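Local coordinates for GTPase activator-like protein (Chaetomium thermophilum, PDB 5HIU), which probably acts as a GTPase activator of the TSC2 family, with this chain forming its helical N-terminal region, at residues V312-R324 against V354-G368. Sequence-based numbering, arbitrary orientation.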
ATOM      1  N   VAL A 312       1.863  -3.178 -17.896  1.00 86.09           N
ATOM      2  CA  VAL A 312       2.028  -4.477 -18.532  1.00 82.72           C
ATOM      3  C   VAL A 312       3.081  -5.332 -17.831  1.00 78.08           C
ATOM      4  O   VAL A 312       2.832  -6.504 -17.567  1.00 75.94           O
ATOM      5  CB  VAL A 312       2.373  -4.337 -20.024  1.00 83.91           C
ATOM      6  CG1 VAL A 312       2.699  -5.695 -20.624  1.00 81.58           C
ATOM      7  CG2 VAL A 312       1.210  -3.706 -20.773  1.00 86.05           C
ATOM      8  N   ARG A 313       4.237  -4.751 -17.519  1.00 74.82           N
ATOM      9  CA  ARG A 313       5.322  -5.500 -16.885  1.00 74.37           C
ATOM     10  C   ARG A 313       4.951  -6.006 -15.500  1.00 78.14           C
ATOM     11  O   ARG A 313       5.507  -7.008 -15.021  1.00 83.23           O
ATOM     12  CB  ARG A 313       6.554  -4.633 -16.706  1.00 75.79           C
ATOM     13  CG  ARG A 313       7.139  -4.028 -17.970  1.00 79.88           C
ATOM     14  CD  ARG A 313       8.427  -3.320 -17.609  1.00 83.96           C
ATOM     15  NE  ARG A 313       9.338  -4.225 -16.902  1.00 83.06           N
ATOM     16  CZ  ARG A 313      10.235  -3.853 -15.988  1.00 88.19           C
ATOM     17  NH1 ARG A 313      10.370  -2.574 -15.633  1.00 87.87           N
ATOM     18  NH2 ARG A 313      11.001  -4.776 -15.411  1.00 89.25           N
ATOM     19  N   GLY A 314       4.062  -5.280 -14.833  1.00 72.87           N
ATOM     20  CA  GLY A 314       3.659  -5.642 -13.493  1.00 73.62           C
ATOM     21  C   GLY A 314       2.717  -6.808 -13.570  1.00 71.80           C
ATOM     22  O   GLY A 314       2.907  -7.802 -12.871  1.00 72.79           O
ATOM     23  N   ALA A 315       1.702  -6.654 -14.426  1.00 70.54           N
ATOM     24  CA  ALA A 315       0.726  -7.700 -14.752  1.00 68.47           C
ATOM     25  C   ALA A 315       1.408  -9.020 -15.045  1.00 68.74           C
ATOM     26  O   ALA A 315       0.953 -10.064 -14.602  1.00 69.03           O
ATOM     27  CB  ALA A 315      -0.122  -7.294 -15.947  1.00 70.50           C
ATOM     28  N   LEU A 316       2.500  -8.969 -15.790  1.00 66.05           N
ATOM     29  CA  LEU A 316       3.288 -10.156 -16.064  1.00 66.79           C
ATOM     30  C   LEU A 316       3.823 -10.742 -14.766  1.00 65.18           C
ATOM     31  O   LEU A 316       3.737 -11.943 -14.522  1.00 68.92           O
ATOM     32  CB  LEU A 316       4.467  -9.816 -16.993  1.00 71.71           C
ATOM     33  CG  LEU A 316       4.315 -10.040 -18.506  1.00 76.13           C
ATOM     34  CD1 LEU A 316       2.946  -9.671 -19.063  1.00 74.44           C
ATOM     35  CD2 LEU A 316       5.412  -9.279 -19.240  1.00 81.14           C
ATOM     36  N   SER A 317       4.400  -9.878 -13.949  1.00 60.92           N
ATOM     37  CA  SER A 317       5.028 -10.288 -12.709  1.00 58.38           C
ATOM     38  C   SER A 317       3.998 -10.986 -11.828  1.00 57.71           C
ATOM     39  O   SER A 317       4.244 -12.068 -11.278  1.00 56.85           O
ATOM     40  CB  SER A 317       5.574  -9.046 -11.988  1.00 59.86           C
ATOM     41  OG  SER A 317       6.510  -9.390 -10.989  1.00 58.12           O
ATOM     42  N   VAL A 318       2.841 -10.350 -11.703  1.00 51.80           N
ATOM     43  CA  VAL A 318       1.810 -10.815 -10.793  1.00 52.03           C
ATOM     44  C   VAL A 318       1.153 -12.051 -11.380  1.00 51.78           C
ATOM     45  O   VAL A 318       0.794 -12.974 -10.651  1.00 48.02           O
ATOM     46  CB  VAL A 318       0.768  -9.700 -10.493  1.00 49.80           C
ATOM     47  CG1 VAL A 318      -0.459 -10.268  -9.820  1.00 49.15           C
ATOM     48  CG2 VAL A 318       1.382  -8.625  -9.612  1.00 48.39           C
ATOM     49  N   LEU A 319       1.018 -12.067 -12.704  1.00 57.26           N
ATOM     50  CA  LEU A 319       0.430 -13.214 -13.402  1.00 58.00           C
ATOM     51  C   LEU A 319       1.314 -14.444 -13.278  1.00 54.72           C
ATOM     52  O   LEU A 319       0.839 -15.537 -13.038  1.00 54.19           O
ATOM     53  CB  LEU A 319       0.154 -12.901 -14.883  1.00 57.61           C
ATOM     54  CG  LEU A 319      -1.142 -12.113 -15.118  1.00 57.39           C
ATOM     55  CD1 LEU A 319      -1.252 -11.541 -16.538  1.00 58.42           C
ATOM     56  CD2 LEU A 319      -2.336 -12.988 -14.798  1.00 56.84           C
ATOM     57  N   GLN A 320       2.606 -14.264 -13.439  1.00 54.67           N
ATOM     58  CA  GLN A 320       3.513 -15.385 -13.318  1.00 55.37           C
ATOM     59  C   GLN A 320       3.377 -15.987 -11.943  1.00 53.51           C
ATOM     60  O   GLN A 320       3.404 -17.182 -11.782  1.00 59.76           O
ATOM     61  CB  GLN A 320       4.940 -14.922 -13.542  1.00 56.62           C
ATOM     62  CG  GLN A 320       5.981 -15.988 -13.295  1.00 59.10           C
ATOM     63  CD  GLN A 320       7.352 -15.538 -13.753  1.00 67.19           C
ATOM     64  OE1 GLN A 320       7.504 -14.834 -14.769  1.00 67.03           O
ATOM     65  NE2 GLN A 320       8.364 -15.931 -13.007  1.00 70.14           N
ATOM     66  N   LYS A 321       3.229 -15.137 -10.947  1.00 57.88           N
ATOM     67  CA  LYS A 321       3.071 -15.588  -9.571  1.00 62.61           C
ATOM     68  C   LYS A 321       1.671 -16.205  -9.375  1.00 58.38           C
ATOM     69  O   LYS A 321       1.541 -17.303  -8.833  1.00 51.61           O
ATOM     70  CB  LYS A 321       3.337 -14.414  -8.629  1.00 65.25           C
ATOM     71  CG  LYS A 321       3.526 -14.773  -7.166  1.00 78.25           C
ATOM     72  CD  LYS A 321       4.743 -15.644  -6.876  1.00 81.00           C
ATOM     73  CE  LYS A 321       4.732 -16.127  -5.421  1.00 86.02           C
ATOM     74  NZ  LYS A 321       5.629 -17.294  -5.178  1.00 88.88           N
ATOM     75  N   LEU A 322       0.638 -15.531  -9.876  1.00 51.94           N
ATOM     76  CA  LEU A 322      -0.706 -16.056  -9.773  1.00 52.26           C
ATOM     77  C   LEU A 322      -0.853 -17.419 -10.421  1.00 54.42           C
ATOM     78  O   LEU A 322      -1.395 -18.328  -9.809  1.00 61.19           O
ATOM     79  CB  LEU A 322      -1.726 -15.097 -10.390  1.00 54.13           C
ATOM     80  CG  LEU A 322      -3.198 -15.398 -10.051  1.00 56.14           C
ATOM     81  CD1 LEU A 322      -3.410 -15.725  -8.577  1.00 55.82           C
ATOM     82  CD2 LEU A 322      -4.091 -14.227 -10.420  1.00 57.56           C
ATOM     83  N   LEU A 323      -0.341 -17.570 -11.637  1.00 52.32           N
ATOM     84  CA  LEU A 323      -0.467 -18.815 -12.392  1.00 53.89           C
ATOM     85  C   LEU A 323       0.162 -20.052 -11.746  1.00 57.87           C
ATOM     86  O   LEU A 323      -0.045 -21.149 -12.240  1.00 59.52           O
ATOM     87  CB  LEU A 323       0.131 -18.652 -13.780  1.00 55.81           C
ATOM     88  CG  LEU A 323      -0.708 -17.801 -14.729  1.00 57.37           C
ATOM     89  CD1 LEU A 323       0.161 -17.255 -15.844  1.00 58.13           C
ATOM     90  CD2 LEU A 323      -1.863 -18.598 -15.306  1.00 60.73           C
ATOM     91  N   ARG A 324       0.939 -19.905 -10.678  1.00 59.05           N
ATOM     92  CA  ARG A 324       1.409 -21.076  -9.940  1.00 65.07           C
ATOM     93  C   ARG A 324       0.370 -21.553  -8.928  1.00 72.26           C
ATOM     94  O   ARG A 324       0.576 -22.571  -8.244  1.00 78.70           O
ATOM     95  CB  ARG A 324       2.677 -20.758  -9.179  1.00 69.64           C
ATOM     96  CG  ARG A 324       3.780 -20.116  -9.982  1.00 70.66           C
ATOM     97  CD  ARG A 324       4.945 -19.878  -9.046  1.00 74.50           C
ATOM     98  NE  ARG A 324       6.021 -19.172  -9.716  1.00 77.45           N
ATOM     99  CZ  ARG A 324       6.847 -19.724 -10.596  1.00 78.45           C
ATOM    100  NH1 ARG A 324       6.723 -21.008 -10.926  1.00 84.57           N
ATOM    101  NH2 ARG A 324       7.801 -18.982 -11.159  1.00 76.10           N
ATOM    102  N   VAL A 354      11.715  -7.178 -21.258  1.00 96.27           N
ATOM    103  CA  VAL A 354      10.266  -7.483 -21.413  1.00 92.28           C
ATOM    104  C   VAL A 354      10.031  -8.795 -22.157  1.00101.01           C
ATOM    105  O   VAL A 354       9.320  -9.684 -21.683  1.00109.51           O
ATOM    106  CB  VAL A 354       9.515  -6.385 -22.189  1.00 89.45           C
ATOM    107  CG1 VAL A 354       8.129  -6.859 -22.631  1.00 82.20           C
ATOM    108  CG2 VAL A 354       9.410  -5.129 -21.347  1.00 94.04           C
ATOM    109  N   ALA A 355      10.603  -8.902 -23.342  1.00100.02           N
ATOM    110  CA  ALA A 355      10.648 -10.168 -24.010  1.00102.63           C
ATOM    111  C   ALA A 355      11.112 -11.223 -23.013  1.00 96.96           C
ATOM    112  O   ALA A 355      10.540 -12.301 -22.962  1.00 97.81           O
ATOM    113  CB  ALA A 355      11.597 -10.104 -25.204  1.00112.11           C
ATOM    114  N   THR A 356      12.137 -10.913 -22.217  1.00 95.33           N
ATOM    115  CA  THR A 356      12.612 -11.855 -21.194  1.00100.57           C
ATOM    116  C   THR A 356      11.490 -12.266 -20.217  1.00101.23           C
ATOM    117  O   THR A 356      11.423 -13.436 -19.823  1.00104.53           O
ATOM    118  CB  THR A 356      13.824 -11.301 -20.404  1.00102.66           C
ATOM    119  OG1 THR A 356      14.841 -10.874 -21.316  1.00113.20           O
ATOM    120  CG2 THR A 356      14.423 -12.358 -19.472  1.00101.48           C
ATOM    121  N   GLU A 357      10.619 -11.318 -19.840  1.00 96.24           N
ATOM    122  CA  GLU A 357       9.501 -11.592 -18.906  1.00 92.39           C
ATOM    123  C   GLU A 357       8.400 -12.426 -19.554  1.00 91.78           C
ATOM    124  O   GLU A 357       8.041 -13.488 -19.030  1.00 92.34           O
ATOM    125  CB  GLU A 357       8.915 -10.299 -18.312  1.00 82.51           C
ATOM    126  CG  GLU A 357       9.846  -9.605 -17.336  1.00 81.48           C
ATOM    127  CD  GLU A 357      10.325 -10.535 -16.219  1.00 88.48           C
ATOM    128  OE1 GLU A 357       9.551 -10.785 -15.241  1.00 87.38           O
ATOM    129  OE2 GLU A 357      11.481 -11.016 -16.314  1.00 83.75           O
ATOM    130  N   ILE A 358       7.881 -11.958 -20.689  1.00 87.26           N
ATOM    131  CA  ILE A 358       6.954 -12.762 -21.496  1.00 83.33           C
ATOM    132  C   ILE A 358       7.385 -14.227 -21.467  1.00 75.56           C
ATOM    133  O   ILE A 358       6.590 -15.106 -21.160  1.00 68.76           O
ATOM    134  CB  ILE A 358       6.908 -12.326 -22.974  1.00 85.26           C
ATOM    135  CG1 ILE A 358       6.380 -10.889 -23.128  1.00 86.80           C
ATOM    136  CG2 ILE A 358       6.028 -13.287 -23.766  1.00 89.66           C
ATOM    137  CD1 ILE A 358       4.875 -10.736 -22.997  1.00 81.58           C
ATOM    138  N   LEU A 359       8.652 -14.459 -21.784  1.00 73.82           N
ATOM    139  CA  LEU A 359       9.227 -15.787 -21.768  1.00 75.00           C
ATOM    140  C   LEU A 359       9.201 -16.386 -20.373  1.00 73.36           C
ATOM    141  O   LEU A 359       8.818 -17.542 -20.203  1.00 74.70           O
ATOM    142  CB  LEU A 359      10.678 -15.777 -22.276  1.00 80.19           C
ATOM    143  CG  LEU A 359      10.970 -15.601 -23.777  1.00 88.03           C
ATOM    144  CD1 LEU A 359      12.452 -15.836 -24.079  1.00 91.16           C
ATOM    145  CD2 LEU A 359      10.113 -16.534 -24.621  1.00 88.17           C
ATOM    146  N   ARG A 360       9.630 -15.625 -19.375  1.00 75.19           N
ATOM    147  CA  ARG A 360       9.756 -16.174 -18.015  1.00 73.77           C
ATOM    148  C   ARG A 360       8.412 -16.695 -17.521  1.00 65.88           C
ATOM    149  O   ARG A 360       8.342 -17.730 -16.869  1.00 62.90           O
ATOM    150  CB  ARG A 360      10.396 -15.161 -17.035  1.00 75.69           C
ATOM    151  CG  ARG A 360      10.199 -15.501 -15.550  1.00 80.06           C
ATOM    152  CD  ARG A 360      11.390 -15.259 -14.630  1.00 82.48           C
ATOM    153  NE  ARG A 360      11.919 -13.897 -14.751  1.00 87.12           N
ATOM    154  CZ  ARG A 360      13.203 -13.592 -14.975  1.00 94.66           C
ATOM    155  NH1 ARG A 360      14.138 -14.543 -15.065  1.00 92.09           N
ATOM    156  NH2 ARG A 360      13.564 -12.319 -15.088  1.00 98.31           N
ATOM    157  N   LEU A 361       7.354 -15.984 -17.866  1.00 65.15           N
ATOM    158  CA  LEU A 361       5.990 -16.421 -17.578  1.00 67.82           C
ATOM    159  C   LEU A 361       5.739 -17.760 -18.258  1.00 67.91           C
ATOM    160  O   LEU A 361       5.466 -18.767 -17.598  1.00 65.96           O
ATOM    161  CB  LEU A 361       4.979 -15.371 -18.073  1.00 66.74           C
ATOM    162  CG  LEU A 361       3.538 -15.513 -17.592  1.00 65.78           C
ATOM    163  CD1 LEU A 361       2.866 -14.157 -17.572  1.00 64.80           C
ATOM    164  CD2 LEU A 361       2.716 -16.498 -18.416  1.00 63.32           C
ATOM    165  N   ILE A 362       5.899 -17.771 -19.577  1.00 70.41           N
ATOM    166  CA  ILE A 362       5.681 -18.973 -20.370  1.00 70.17           C
ATOM    167  C   ILE A 362       6.542 -20.104 -19.817  1.00 66.59           C
ATOM    168  O   ILE A 362       6.077 -21.223 -19.669  1.00 64.29           O
ATOM    169  CB  ILE A 362       5.942 -18.734 -21.875  1.00 74.89           C
ATOM    170  CG1 ILE A 362       4.944 -17.701 -22.438  1.00 76.55           C
ATOM    171  CG2 ILE A 362       5.799 -20.034 -22.662  1.00 75.05           C
ATOM    172  CD1 ILE A 362       5.252 -17.259 -23.859  1.00 76.96           C
ATOM    173  N   ASN A 363       7.772 -19.810 -19.439  1.00 66.97           N
ATOM    174  CA  ASN A 363       8.606 -20.849 -18.854  1.00 70.41           C
ATOM    175  C   ASN A 363       8.083 -21.386 -17.538  1.00 70.14           C
ATOM    176  O   ASN A 363       8.330 -22.532 -17.207  1.00 75.71           O
ATOM    177  CB  ASN A 363      10.021 -20.353 -18.665  1.00 73.86           C
ATOM    178  CG  ASN A 363      10.875 -20.614 -19.868  1.00 80.87           C
ATOM    179  OD1 ASN A 363      10.943 -21.744 -20.339  1.00 89.35           O
ATOM    180  ND2 ASN A 363      11.534 -19.581 -20.378  1.00 84.86           N
ATOM    181  N   SER A 364       7.366 -20.565 -16.786  1.00 67.46           N
ATOM    182  CA  SER A 364       6.795 -21.026 -15.532  1.00 70.34           C
ATOM    183  C   SER A 364       5.518 -21.832 -15.758  1.00 69.61           C
ATOM    184  O   SER A 364       5.087 -22.572 -14.867  1.00 74.80           O
ATOM    185  CB  SER A 364       6.488 -19.853 -14.613  1.00 67.21           C
ATOM    186  OG  SER A 364       5.487 -19.054 -15.202  1.00 67.22           O
ATOM    187  N   LEU A 365       4.898 -21.659 -16.923  1.00 67.45           N
ATOM    188  CA  LEU A 365       3.767 -22.500 -17.334  1.00 64.28           C
ATOM    189  C   LEU A 365       4.164 -23.934 -17.712  1.00 65.53           C
ATOM    190  O   LEU A 365       3.453 -24.872 -17.388  1.00 67.69           O
ATOM    191  CB  LEU A 365       3.042 -21.872 -18.507  1.00 60.90           C
ATOM    192  CG  LEU A 365       2.243 -20.631 -18.189  1.00 60.29           C
ATOM    193  CD1 LEU A 365       1.578 -20.175 -19.471  1.00 62.22           C
ATOM    194  CD2 LEU A 365       1.200 -20.867 -17.101  1.00 58.28           C
ATOM    195  N   PHE A 366       5.280 -24.104 -18.409  1.00 66.80           N
ATOM    196  CA  PHE A 366       5.688 -25.423 -18.840  1.00 67.98           C
ATOM    197  C   PHE A 366       6.427 -26.181 -17.750  1.00 73.23           C
ATOM    198  O   PHE A 366       6.513 -27.409 -17.799  1.00 75.30           O
ATOM    199  CB  PHE A 366       6.537 -25.337 -20.104  1.00 70.79           C
ATOM    200  CG  PHE A 366       5.743 -25.044 -21.339  1.00 70.36           C
ATOM    201  CD1 PHE A 366       5.157 -26.071 -22.060  1.00 72.63           C
ATOM    202  CD2 PHE A 366       5.583 -23.746 -21.782  1.00 68.54           C
ATOM    203  CE1 PHE A 366       4.415 -25.803 -23.196  1.00 73.86           C
ATOM    204  CE2 PHE A 366       4.847 -23.471 -22.916  1.00 70.91           C
ATOM    205  CZ  PHE A 366       4.260 -24.500 -23.627  1.00 71.66           C
ATOM    206  N   HIS A 367       6.979 -25.456 -16.780  1.00 78.82           N
ATOM    207  CA  HIS A 367       7.634 -26.071 -15.617  1.00 84.48           C
ATOM    208  C   HIS A 367       7.288 -25.280 -14.368  1.00 79.60           C
ATOM    209  O   HIS A 367       7.566 -24.099 -14.293  1.00 79.48           O
ATOM    210  CB  HIS A 367       9.161 -26.113 -15.802  1.00 93.43           C
ATOM    211  CG  HIS A 367       9.850 -27.141 -14.950  1.00100.44           C
ATOM    212  ND1 HIS A 367      11.085 -27.665 -15.270  1.00105.84           N
ATOM    213  CD2 HIS A 367       9.467 -27.759 -13.806  1.00100.10           C
ATOM    214  CE1 HIS A 367      11.440 -28.548 -14.353  1.00108.59           C
ATOM    215  NE2 HIS A 367      10.474 -28.624 -13.454  1.00104.28           N
ATOM    216  N   GLY A 368       6.657 -25.923 -13.399  1.00 81.49           N
ATOM    217  CA  GLY A 368       6.342 -25.259 -12.144  1.00 79.40           C
ATOM    218  C   GLY A 368       5.684 -26.200 -11.167  1.00 82.19           C
ATOM    219  O   GLY A 368       5.221 -25.771 -10.116  1.00 94.79           O
TER
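L323 and L361 meet at about a right angle, CD1 of L323 lying 3.7 Å from CD2 of L361, in the apolar seam between two nearly parallel helices (9° between the axes of the short segments, 9.4 Å apart). The two methyls of L361 divide the work: while CD2 takes L323, CD1 points to the preceding turn and rests 4.0 Å from CB of L319. L365 extends the seam, its CD2 lying 4.0 Å from CD1 of L323. Toward the N-terminal ends of the segments, CD2 of L316 sits 3.8 Å from CB of E357 and also reaches CD1 of I358, while L293 of helix 281-294 packs against L316 and L319 from outside the pair.

A polar border flanks this seam. Q320, with CG anti to the backbone N (chi1 174°), places CG 3.6 Å from OG of S364; its extended chain then crosses R360 obliquely, though the exact amide placement is doubtful. R360 NH2 forms a salt bridge with E357 OE2 (2.7 Å), its hydrogen bond weak and bent. Nearby, R324 brings NH2 to 3.8 Å from CB of S364. With neither hydrogen bond nor salt bridge between them, these neighbouring helices of the solenoid-like domain cohere through van der Waals contact, a leucine-rich seam bordered by aliphatic parts of polar side chains; the E357–R360 pair, internal to one helix, probably adds little directional hold.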